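Peroxiredoxin 6 (Arenicola marina, PDB 2V2G) probably reduces hydrogen peroxide and organic hydroperoxides to water and alcohols at the expense of thiols, as a peroxiredoxin of the Prx6 subfamily. Local coordinates at residues E48-E56 / K85-Y96; P124-I132 / S142-R151. The protein carries 1 engineered substitution. One frame throughout, in Å; residues are numbered along the deposited sequence.

Contact 1 (E48-E56 / K85-Y96)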
loop_
_atom_site.group_PDB
_atom_site.type_symbol
_atom_site.label_atom_id
_atom_site.label_comp_id
_atom_site.label_asym_id
_atom_site.label_seq_id
_atom_site.Cartn_x
_atom_site.Cartn_y
_atom_site.Cartn_z
ATOM N N GLU A 48 -4.118 14.920 -5.026
ATOM C CA GLU A 48 -4.115 13.529 -5.465
ATOM C C GLU A 48 -4.872 13.295 -6.771
ATOM O O GLU A 48 -4.299 12.724 -7.742
ATOM C CB GLU A 48 -4.688 12.636 -4.384
ATOM C CG GLU A 48 -3.763 12.480 -3.222
ATOM C CD GLU A 48 -4.363 11.478 -2.238
ATOM O OE1 GLU A 48 -5.564 11.609 -2.002
ATOM O OE2 GLU A 48 -3.655 10.547 -1.806
ATOM N N LEU A 49 -6.113 13.759 -6.827
ATOM C CA LEU A 49 -6.885 13.616 -8.084
ATOM C C LEU A 49 -6.221 14.423 -9.193
ATOM O O LEU A 49 -6.232 14.019 -10.350
ATOM C CB LEU A 49 -8.373 13.948 -7.882
ATOM C CG LEU A 49 -9.191 12.766 -7.353
ATOM C CD1 LEU A 49 -8.830 12.306 -5.967
ATOM C CD2 LEU A 49 -10.695 13.100 -7.421
ATOM N N GLY A 50 -5.584 15.539 -8.875
ATOM C CA GLY A 50 -4.863 16.290 -9.901
ATOM C C GLY A 50 -3.647 15.568 -10.428
ATOM O O GLY A 50 -3.331 15.586 -11.624
ATOM N N ARG A 51 -2.922 14.896 -9.531
ATOM C CA ARG A 51 -1.844 14.017 -9.920
ATOM C C ARG A 51 -2.294 12.898 -10.847
ATOM O O ARG A 51 -1.569 12.534 -11.778
ATOM C CB ARG A 51 -1.099 13.478 -8.695
ATOM C CG ARG A 51 0.107 12.666 -9.029
ATOM C CD ARG A 51 1.109 13.387 -9.927
ATOM N NE ARG A 51 2.377 12.669 -10.114
ATOM C CZ ARG A 51 3.163 12.847 -11.152
ATOM N NH1 ARG A 51 2.817 13.694 -12.087
ATOM N NH2 ARG A 51 4.284 12.139 -11.244
ATOM N N VAL A 52 -3.436 12.281 -10.528
ATOM C CA VAL A 52 -3.967 11.231 -11.388
ATOM C C VAL A 52 -4.268 11.769 -12.805
ATOM O O VAL A 52 -3.897 11.112 -13.788
ATOM C CB VAL A 52 -5.156 10.510 -10.734
ATOM C CG1 VAL A 52 -5.707 9.441 -11.677
ATOM C CG2 VAL A 52 -4.681 9.842 -9.432
ATOM N N ILE A 53 -4.848 12.950 -12.921
ATOM C CA ILE A 53 -5.002 13.599 -14.254
ATOM C C ILE A 53 -3.621 13.710 -14.948
ATOM O O ILE A 53 -3.477 13.336 -16.119
ATOM C CB ILE A 53 -5.717 15.000 -14.205
ATOM C CG1 ILE A 53 -7.128 14.823 -13.582
ATOM C CG2 ILE A 53 -5.635 15.721 -15.634
ATOM C CD1 ILE A 53 -7.860 16.105 -13.474
ATOM N N GLN A 54 -2.593 14.190 -14.214
ATOM C CA GLN A 54 -1.274 14.308 -14.796
ATOM C C GLN A 54 -0.731 12.980 -15.342
ATOM O O GLN A 54 -0.003 12.989 -16.341
ATOM C CB GLN A 54 -0.248 14.934 -13.848
ATOM C CG GLN A 54 -0.537 16.355 -13.440
ATOM C CD GLN A 54 0.405 16.856 -12.351
ATOM O OE1 GLN A 54 1.240 16.100 -11.820
ATOM N NE2 GLN A 54 0.269 18.137 -12.017
ATOM N N LEU A 55 -1.094 11.879 -14.664
ATOM C CA LEU A 55 -0.643 10.550 -15.019
ATOM C C LEU A 55 -1.644 9.771 -15.930
ATOM O O LEU A 55 -1.448 8.565 -16.150
ATOM C CB LEU A 55 -0.390 9.743 -13.728
ATOM C CG LEU A 55 0.790 10.228 -12.893
ATOM C CD1 LEU A 55 0.811 9.483 -11.507
ATOM C CD2 LEU A 55 2.075 9.961 -13.674
ATOM N N GLU A 56 -2.706 10.398 -16.435
ATOM C CA GLU A 56 -3.773 9.620 -17.068
ATOM C C GLU A 56 -3.248 8.820 -18.292
ATOM O O GLU A 56 -3.606 7.647 -18.457
ATOM C CB GLU A 56 -4.970 10.527 -17.421
ATOM C CG GLU A 56 -5.098 10.961 -18.836
ATOM C CD GLU A 56 -5.727 9.896 -19.764
ATOM O OE1 GLU A 56 -6.526 9.026 -19.283
ATOM O OE2 GLU A 56 -5.434 9.954 -20.977
ATOM N N LYS A 85 -8.987 19.945 -11.945
ATOM C CA LYS A 85 -8.372 20.248 -13.243
ATOM C C LYS A 85 -7.383 21.395 -13.093
ATOM O O LYS A 85 -6.279 21.333 -13.601
ATOM C CB LYS A 85 -9.455 20.648 -14.257
ATOM C CG LYS A 85 -10.383 19.552 -14.654
ATOM C CD LYS A 85 -11.494 20.072 -15.494
ATOM C CE LYS A 85 -12.434 18.982 -15.825
ATOM N NZ LYS A 85 -13.569 19.482 -16.617
ATOM N N CYS A 86 -7.788 22.443 -12.384
ATOM C CA CYS A 86 -6.938 23.611 -12.204
ATOM C C CYS A 86 -5.566 23.237 -11.615
ATOM O O CYS A 86 -4.515 23.587 -12.150
ATOM C CB CYS A 86 -7.663 24.574 -11.273
ATOM S SG CYS A 86 -6.782 26.091 -10.975
ATOM N N LEU A 87 -5.611 22.532 -10.501
ATOM C CA LEU A 87 -4.443 22.156 -9.779
ATOM C C LEU A 87 -3.584 21.191 -10.616
ATOM O O LEU A 87 -2.358 21.163 -10.498
ATOM C CB LEU A 87 -4.863 21.535 -8.441
ATOM C CG LEU A 87 -4.156 21.887 -7.113
ATOM C CD1 LEU A 87 -3.830 20.647 -6.388
ATOM C CD2 LEU A 87 -2.900 22.764 -7.264
ATOM N N SER A 88 -4.219 20.376 -11.449
ATOM C CA SER A 88 -3.497 19.433 -12.293
ATOM C C SER A 88 -2.649 20.153 -13.335
ATOM O O SER A 88 -1.619 19.610 -13.748
ATOM C CB SER A 88 -4.418 18.461 -13.039
ATOM O OG SER A 88 -5.009 19.073 -14.175
ATOM N N GLY A 89 -3.080 21.334 -13.758
ATOM C CA GLY A 89 -2.390 22.095 -14.819
ATOM C C GLY A 89 -2.701 21.526 -16.203
ATOM O O GLY A 89 -2.185 22.019 -17.223
ATOM N N VAL A 90 -3.558 20.505 -16.251
ATOM C CA VAL A 90 -3.988 19.889 -17.496
ATOM C C VAL A 90 -5.371 20.413 -17.900
ATOM O O VAL A 90 -6.305 20.417 -17.121
ATOM C CB VAL A 90 -4.045 18.358 -17.415
ATOM C CG1 VAL A 90 -4.440 17.799 -18.762
ATOM C CG2 VAL A 90 -2.709 17.788 -16.951
ATOM N N LYS A 91 -5.476 20.870 -19.134
ATOM C CA LYS A 91 -6.739 21.369 -19.675
ATOM C C LYS A 91 -7.514 20.184 -20.279
ATOM O O LYS A 91 -6.907 19.253 -20.825
ATOM C CB LYS A 91 -6.458 22.431 -20.735
ATOM C CG LYS A 91 -5.672 23.639 -20.230
ATOM C CD LYS A 91 -6.542 24.501 -19.355
ATOM C CE LYS A 91 -6.029 25.928 -19.271
ATOM N NZ LYS A 91 -7.141 26.915 -18.957
ATOM N N GLY A 92 -8.837 20.174 -20.130
ATOM C CA GLY A 92 -9.645 19.161 -20.803
ATOM C C GLY A 92 -10.580 18.473 -19.846
ATOM O O GLY A 92 -10.505 18.674 -18.633
ATOM N N ASP A 93 -11.450 17.627 -20.374
ATOM C CA ASP A 93 -12.431 16.981 -19.517
ATOM C C ASP A 93 -11.766 16.011 -18.534
ATOM O O ASP A 93 -10.720 15.424 -18.825
ATOM C CB ASP A 93 -13.437 16.195 -20.343
ATOM C CG ASP A 93 -14.264 17.066 -21.268
ATOM O OD1 ASP A 93 -14.324 18.320 -21.083
ATOM O OD2 ASP A 93 -14.859 16.458 -22.190
ATOM N N MET A 94 -12.433 15.778 -17.398
ATOM C CA MET A 94 -11.984 14.799 -16.442
ATOM C C MET A 94 -11.753 13.477 -17.112
ATOM O O MET A 94 -12.620 12.998 -17.838
ATOM C CB MET A 94 -13.014 14.560 -15.346
ATOM C CG MET A 94 -13.082 15.650 -14.366
ATOM S SD MET A 94 -11.555 15.786 -13.432
ATOM C CE MET A 94 -11.743 14.565 -12.136
ATOM N N PRO A 95 -10.583 12.891 -16.888
ATOM C CA PRO A 95 -10.292 11.659 -17.583
ATOM C C PRO A 95 -10.860 10.412 -16.926
ATOM O O PRO A 95 -10.688 9.351 -17.503
ATOM C CB PRO A 95 -8.766 11.627 -17.586
ATOM C CG PRO A 95 -8.408 12.310 -16.295
ATOM C CD PRO A 95 -9.452 13.340 -16.054
ATOM N N TYR A 96 -11.500 10.526 -15.748
ATOM C CA TYR A 96 -12.072 9.375 -15.014
ATOM C C TYR A 96 -13.370 9.767 -14.261
ATOM O O TYR A 96 -13.545 10.925 -13.857
ATOM C CB TYR A 96 -11.070 8.763 -13.995
ATOM C CG TYR A 96 -10.448 9.786 -13.066
ATOM C CD1 TYR A 96 -11.136 10.266 -11.973
ATOM C CD2 TYR A 96 -9.200 10.334 -13.345
ATOM C CE1 TYR A 96 -10.592 11.276 -11.150
ATOM C CE2 TYR A 96 -8.635 11.323 -12.498
ATOM C CZ TYR A 96 -9.346 11.800 -11.440
ATOM O OH TYR A 96 -8.821 12.772 -10.622
#
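Ile53 projects from helix 43-54 of the thioredoxin fold into the bend where the chain leaves helix 74-88, and its branches meet different partners. A chi1 of -59° sets CG2 anti to the backbone N and against CB of Val90 at 3.6 Å, the two side chains sliding past each other in opposite directions, while CG1 lies beside the N, toward Pro95. The Ile53 and Pro95 side chains cross at about a right angle, CG1 lying 3.7 Å from Pro95 CD, and CD1 ends against the sulfur of Met94. A beta-branched residue suits this place because it fills two directions at once.

Tyr96 stands across Leu49 and Val52, with CE2 3.6 Å from CG1 of Val52. Its hydroxyl donates to Leu49 O (2.9 Å), which lies at the edge of the ring, near its plane. The donor sits 35° above the carbonyl plane, on the face opposite Ile53 N, so this helix carbonyl is gripped from two sides.

Gly50 has no side chain, so the helices close to 4.2 Å between the CA atoms of Gly50 and Ser88, and CB of Ser88 rests 3.4 Å from Gly50 O. Ser88 OG, donor to Lys85 O and acceptor from Val90 N, forms an ST turn. Beyond it the extended Gln54, whose OE1 accepts from Arg51 NH1, sends NE2 to Ser88 O in a nearly straight bond of 3.0 Å (167°).

Contact 2 (P124-I132 / S142-R151). With BEZ (benzoic acid), chain E.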
loop_
_atom_site.group_PDB
_atom_site.type_symbol
_atom_site.label_atom_id
_atom_site.label_comp_id
_atom_site.label_asym_id
_atom_site.label_seq_id
_atom_site.Cartn_x
_atom_site.Cartn_y
_atom_site.Cartn_z
ATOM N N PRO A 124 -19.596 8.742 8.803
ATOM C CA PRO A 124 -18.302 8.228 8.340
ATOM C C PRO A 124 -17.868 8.743 6.958
ATOM O O PRO A 124 -18.722 9.110 6.143
ATOM C CB PRO A 124 -18.505 6.708 8.269
ATOM C CG PRO A 124 -19.631 6.417 9.137
ATOM C CD PRO A 124 -20.507 7.641 9.137
ATOM N N LEU A 125 -16.592 8.666 6.685
ATOM C CA LEU A 125 -16.046 9.049 5.403
ATOM C C LEU A 125 -14.988 8.014 5.046
ATOM O O LEU A 125 -14.484 7.281 5.921
ATOM C CB LEU A 125 -15.391 10.416 5.462
ATOM C CG LEU A 125 -16.298 11.627 5.668
ATOM C CD1 LEU A 125 -15.402 12.840 6.053
ATOM C CD2 LEU A 125 -17.175 11.842 4.360
ATOM N N THR A 126 -14.680 7.898 3.774
ATOM C CA THR A 126 -13.640 6.940 3.380
ATOM C C THR A 126 -12.245 7.478 3.687
ATOM O O THR A 126 -12.043 8.667 3.791
ATOM C CB THR A 126 -13.679 6.570 1.890
ATOM O OG1 THR A 126 -13.491 7.735 1.072
ATOM C CG2 THR A 126 -15.001 5.963 1.483
ATOM N N CYS A 127 -11.289 6.558 3.789
ATOM C CA CYS A 127 -9.869 6.911 3.804
ATOM C C CYS A 127 -9.342 7.107 2.364
ATOM O O CYS A 127 -10.122 7.452 1.467
ATOM C CB CYS A 127 -9.118 5.840 4.598
ATOM S SG CYS A 127 -9.035 4.211 3.797
ATOM N N ARG A 128 -8.023 6.990 2.171
ATOM C CA ARG A 128 -7.384 7.092 0.895
ATOM C C ARG A 128 -6.988 5.687 0.451
ATOM O O ARG A 128 -5.851 5.211 0.647
ATOM C CB ARG A 128 -6.176 7.997 1.018
ATOM C CG ARG A 128 -6.483 9.436 1.325
ATOM C CD ARG A 128 -5.278 10.341 1.310
ATOM N NE ARG A 128 -5.633 11.591 1.973
ATOM C CZ ARG A 128 -6.447 12.535 1.511
ATOM N NH1 ARG A 128 -6.908 12.482 0.286
ATOM N NH2 ARG A 128 -6.845 13.502 2.316
ATOM N N ALA A 129 -7.975 4.919 0.012
ATOM C CA ALA A 129 -7.779 3.512 -0.347
ATOM C C ALA A 129 -7.453 3.386 -1.838
ATOM O O ALA A 129 -7.902 4.194 -2.621
ATOM C CB ALA A 129 -9.063 2.680 0.021
ATOM N N VAL A 130 -6.757 2.334 -2.209
ATOM C CA VAL A 130 -6.527 2.014 -3.623
ATOM C C VAL A 130 -6.703 0.526 -3.784
ATOM O O VAL A 130 -6.109 -0.299 -3.037
ATOM C CB VAL A 130 -5.179 2.408 -4.134
ATOM C CG1 VAL A 130 -5.017 2.080 -5.659
ATOM C CG2 VAL A 130 -4.849 3.873 -3.835
ATOM N N PHE A 131 -7.523 0.153 -4.749
ATOM C CA PHE A 131 -7.754 -1.213 -5.075
ATOM C C PHE A 131 -7.376 -1.424 -6.553
ATOM O O PHE A 131 -7.901 -0.757 -7.407
ATOM C CB PHE A 131 -9.234 -1.648 -4.881
ATOM C CG PHE A 131 -9.748 -1.429 -3.496
ATOM C CD1 PHE A 131 -9.512 -2.364 -2.494
ATOM C CD2 PHE A 131 -10.397 -0.221 -3.173
ATOM C CE1 PHE A 131 -9.972 -2.151 -1.197
ATOM C CE2 PHE A 131 -10.851 -0.013 -1.889
ATOM C CZ PHE A 131 -10.558 -0.964 -0.871
ATOM N N ILE A 132 -6.454 -2.344 -6.783
ATOM C CA ILE A 132 -6.041 -2.769 -8.141
ATOM C C ILE A 132 -6.759 -4.064 -8.464
ATOM O O ILE A 132 -6.603 -5.071 -7.803
ATOM C CB ILE A 132 -4.532 -2.904 -8.370
ATOM C CG1 ILE A 132 -3.849 -1.648 -7.839
ATOM C CG2 ILE A 132 -4.314 -3.144 -9.844
ATOM C CD1 ILE A 132 -2.298 -1.525 -8.036
ATOM N N SER A 142 -3.951 -4.083 -2.634
ATOM C CA SER A 142 -4.670 -2.967 -2.040
ATOM C C SER A 142 -3.745 -2.171 -1.092
ATOM O O SER A 142 -2.807 -2.746 -0.538
ATOM C CB SER A 142 -5.936 -3.390 -1.330
ATOM O OG SER A 142 -5.685 -4.177 -0.239
ATOM N N ILE A 143 -4.130 -0.916 -0.898
ATOM C CA ILE A 143 -3.507 -0.064 0.143
ATOM C C ILE A 143 -4.591 0.682 0.845
ATOM O O ILE A 143 -5.588 1.115 0.216
ATOM C CB ILE A 143 -2.381 0.866 -0.359
ATOM C CG1 ILE A 143 -2.884 2.116 -1.033
ATOM C CG2 ILE A 143 -1.328 0.146 -1.294
ATOM C CD1 ILE A 143 -1.834 3.064 -1.659
ATOM N N LEU A 144 -4.392 0.925 2.130
ATOM C CA LEU A 144 -5.303 1.748 2.921
ATOM C C LEU A 144 -4.472 2.791 3.610
ATOM O O LEU A 144 -3.801 2.526 4.638
ATOM C CB LEU A 144 -6.073 0.940 3.986
ATOM C CG LEU A 144 -7.114 -0.077 3.627
ATOM C CD1 LEU A 144 -7.642 -0.627 4.991
ATOM C CD2 LEU A 144 -8.225 0.550 2.750
ATOM N N TYR A 145 -4.462 3.970 3.032
ATOM C CA TYR A 145 -3.776 5.120 3.657
ATOM C C TYR A 145 -4.821 6.014 4.366
ATOM O O TYR A 145 -5.954 6.170 3.869
ATOM C CB TYR A 145 -3.068 5.981 2.602
ATOM C CG TYR A 145 -1.763 5.445 2.050
ATOM C CD1 TYR A 145 -1.442 4.113 2.082
ATOM C CD2 TYR A 145 -0.800 6.339 1.525
ATOM C CE1 TYR A 145 -0.227 3.653 1.583
ATOM C CE2 TYR A 145 0.401 5.888 1.010
ATOM C CZ TYR A 145 0.707 4.546 1.030
ATOM O OH TYR A 145 1.919 4.051 0.544
ATOM N N PRO A 146 -4.451 6.631 5.505
ATOM C CA PRO A 146 -5.399 7.505 6.171
ATOM C C PRO A 146 -5.533 8.904 5.545
ATOM O O PRO A 146 -4.686 9.311 4.680
ATOM C CB PRO A 146 -4.800 7.614 7.571
ATOM C CG PRO A 146 -3.326 7.599 7.318
ATOM C CD PRO A 146 -3.147 6.575 6.185
ATOM N N ALA A 147 -6.525 9.695 6.004
ATOM C CA ALA A 147 -6.745 11.012 5.448
ATOM C C ALA A 147 -5.516 11.922 5.540
ATOM O O ALA A 147 -5.326 12.800 4.738
ATOM C CB ALA A 147 -7.949 11.653 6.145
ATOM N N THR A 148 -4.695 11.725 6.558
ATOM C CA THR A 148 -3.524 12.565 6.804
ATOM C C THR A 148 -2.432 12.485 5.729
ATOM O O THR A 148 -1.538 13.346 5.659
ATOM C CB THR A 148 -2.775 12.092 8.137
ATOM O OG1 THR A 148 -2.389 10.698 8.085
ATOM C CG2 THR A 148 -3.621 12.378 9.370
ATOM N N THR A 149 -2.450 11.394 4.966
ATOM C CA THR A 149 -1.239 10.897 4.254
ATOM C C THR A 149 -1.541 10.682 2.759
ATOM O O THR A 149 -2.065 9.656 2.353
ATOM C CB THR A 149 -0.626 9.657 4.948
ATOM O OG1 THR A 149 -0.337 10.012 6.308
ATOM C CG2 THR A 149 0.650 9.129 4.194
ATOM N N GLY A 150 -1.154 11.664 1.955
ATOM C CA GLY A 150 -1.343 11.552 0.533
ATOM C C GLY A 150 -0.575 10.418 -0.075
ATOM O O GLY A 150 0.464 10.051 0.400
ATOM N N ARG A 151 -1.118 9.802 -1.142
ATOM C CA ARG A 151 -0.539 8.662 -1.769
ATOM C C ARG A 151 0.619 8.992 -2.737
ATOM O O ARG A 151 0.898 10.145 -3.011
ATOM C CB ARG A 151 -1.637 7.904 -2.514
ATOM C CG ARG A 151 -2.576 7.201 -1.555
ATOM C CD ARG A 151 -3.870 6.876 -2.157
ATOM N NE ARG A 151 -4.705 8.041 -2.310
ATOM C CZ ARG A 151 -6.014 8.018 -2.578
ATOM N NH1 ARG A 151 -6.695 6.866 -2.740
ATOM N NH2 ARG A 151 -6.653 9.136 -2.584
HETATM C C BEZ E . -7.328 16.697 2.785
HETATM O O1 BEZ E . -6.470 17.658 3.043
HETATM O O2 BEZ E . -7.649 16.161 1.641
HETATM C C1 BEZ E . -8.000 16.267 4.038
HETATM C C2 BEZ E . -9.238 15.656 3.976
HETATM C C3 BEZ E . -9.850 15.281 5.140
HETATM C C4 BEZ E . -9.247 15.574 6.365
HETATM C C5 BEZ E . -7.980 16.168 6.443
HETATM C C6 BEZ E . -7.350 16.534 5.258
#
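The guanidinium of Arg151 carries CB of Arg128 over the centre of one face, 3.5 Å above its plane, and has Ala129 O in plane at its edge. This lies beside a beta hairpin, strands 124-133 and 139-145. The Arg128 guanidinium, turned 62° from that of Arg151, is met at its own edge, in plane, by Ala147 O, which it grips side-on: NE bonds at 3.0 Å from above the carbonyl plane, NH2 at 2.9 Å on a lone pair. NH2 also donates to O2 of the benzoic acid at 2.9 Å. The chain gets there by running extended from CG to NE, with chi2 at -174°, past the type I turn of Pro146 to Thr149. Both arginines also pair with Glu48, and Arg128 NH1 bonds OG of Ser45, the engineered residue at the predicted peroxidatic position, consistent with the arginine-lined active site of peroxiredoxins. Arginine suits position 128 because one long, flat cation with several N-H groups can meet all these partners together. A leucine in its place would probably strip Ala147 O of both these donors and leave the benzoic acid and Glu48 each short of a partner.

The Tyr145 ring has CD1 of Ile143 over one face and Thr149 O at its edge; its hydroxyl bonds Glu155 of the second subunit. Arg128 with Tyr145 and Val130 with Ile143 are antiparallel hydrogen-bonded pairs. Val130 and Ile143, both beta-branched, suit the strand pair: CG2 of Val130 meets CD1 of Ile143 at 3.8 Å and also lies 3.6 Å from CD of Arg151. On the other face the small Ala129 lets Leu144 fold over it, CD2 coming to 3.6 Å from Ala129 CB.

How the contacts relate
Contact 1 closes along the chain before contact 2 opens; their centres are 19 Å apart. Both belong to the thioredoxin-like domain. Helix 43-54 packs through Leu49 and Val52 on strand 31-36 of the mixed sheet. Contact 2 pairs strand 124-133, the neighbour of strand 31-36, with 139-145, the outermost strand within this chain, where the sheet continues antiparallel into the second subunit. Glu48 joins the two by salt bridges: OE1 is 2.8 Å from Arg128 NH1 and OE2 is 2.8 Å from Arg151 NE. The helix bearing engineered Ser45 is thus tied to the strand that brings Arg128 to the benzoic acid pocket and to the segment after the turn. Helix 153-168 also touches both contacts.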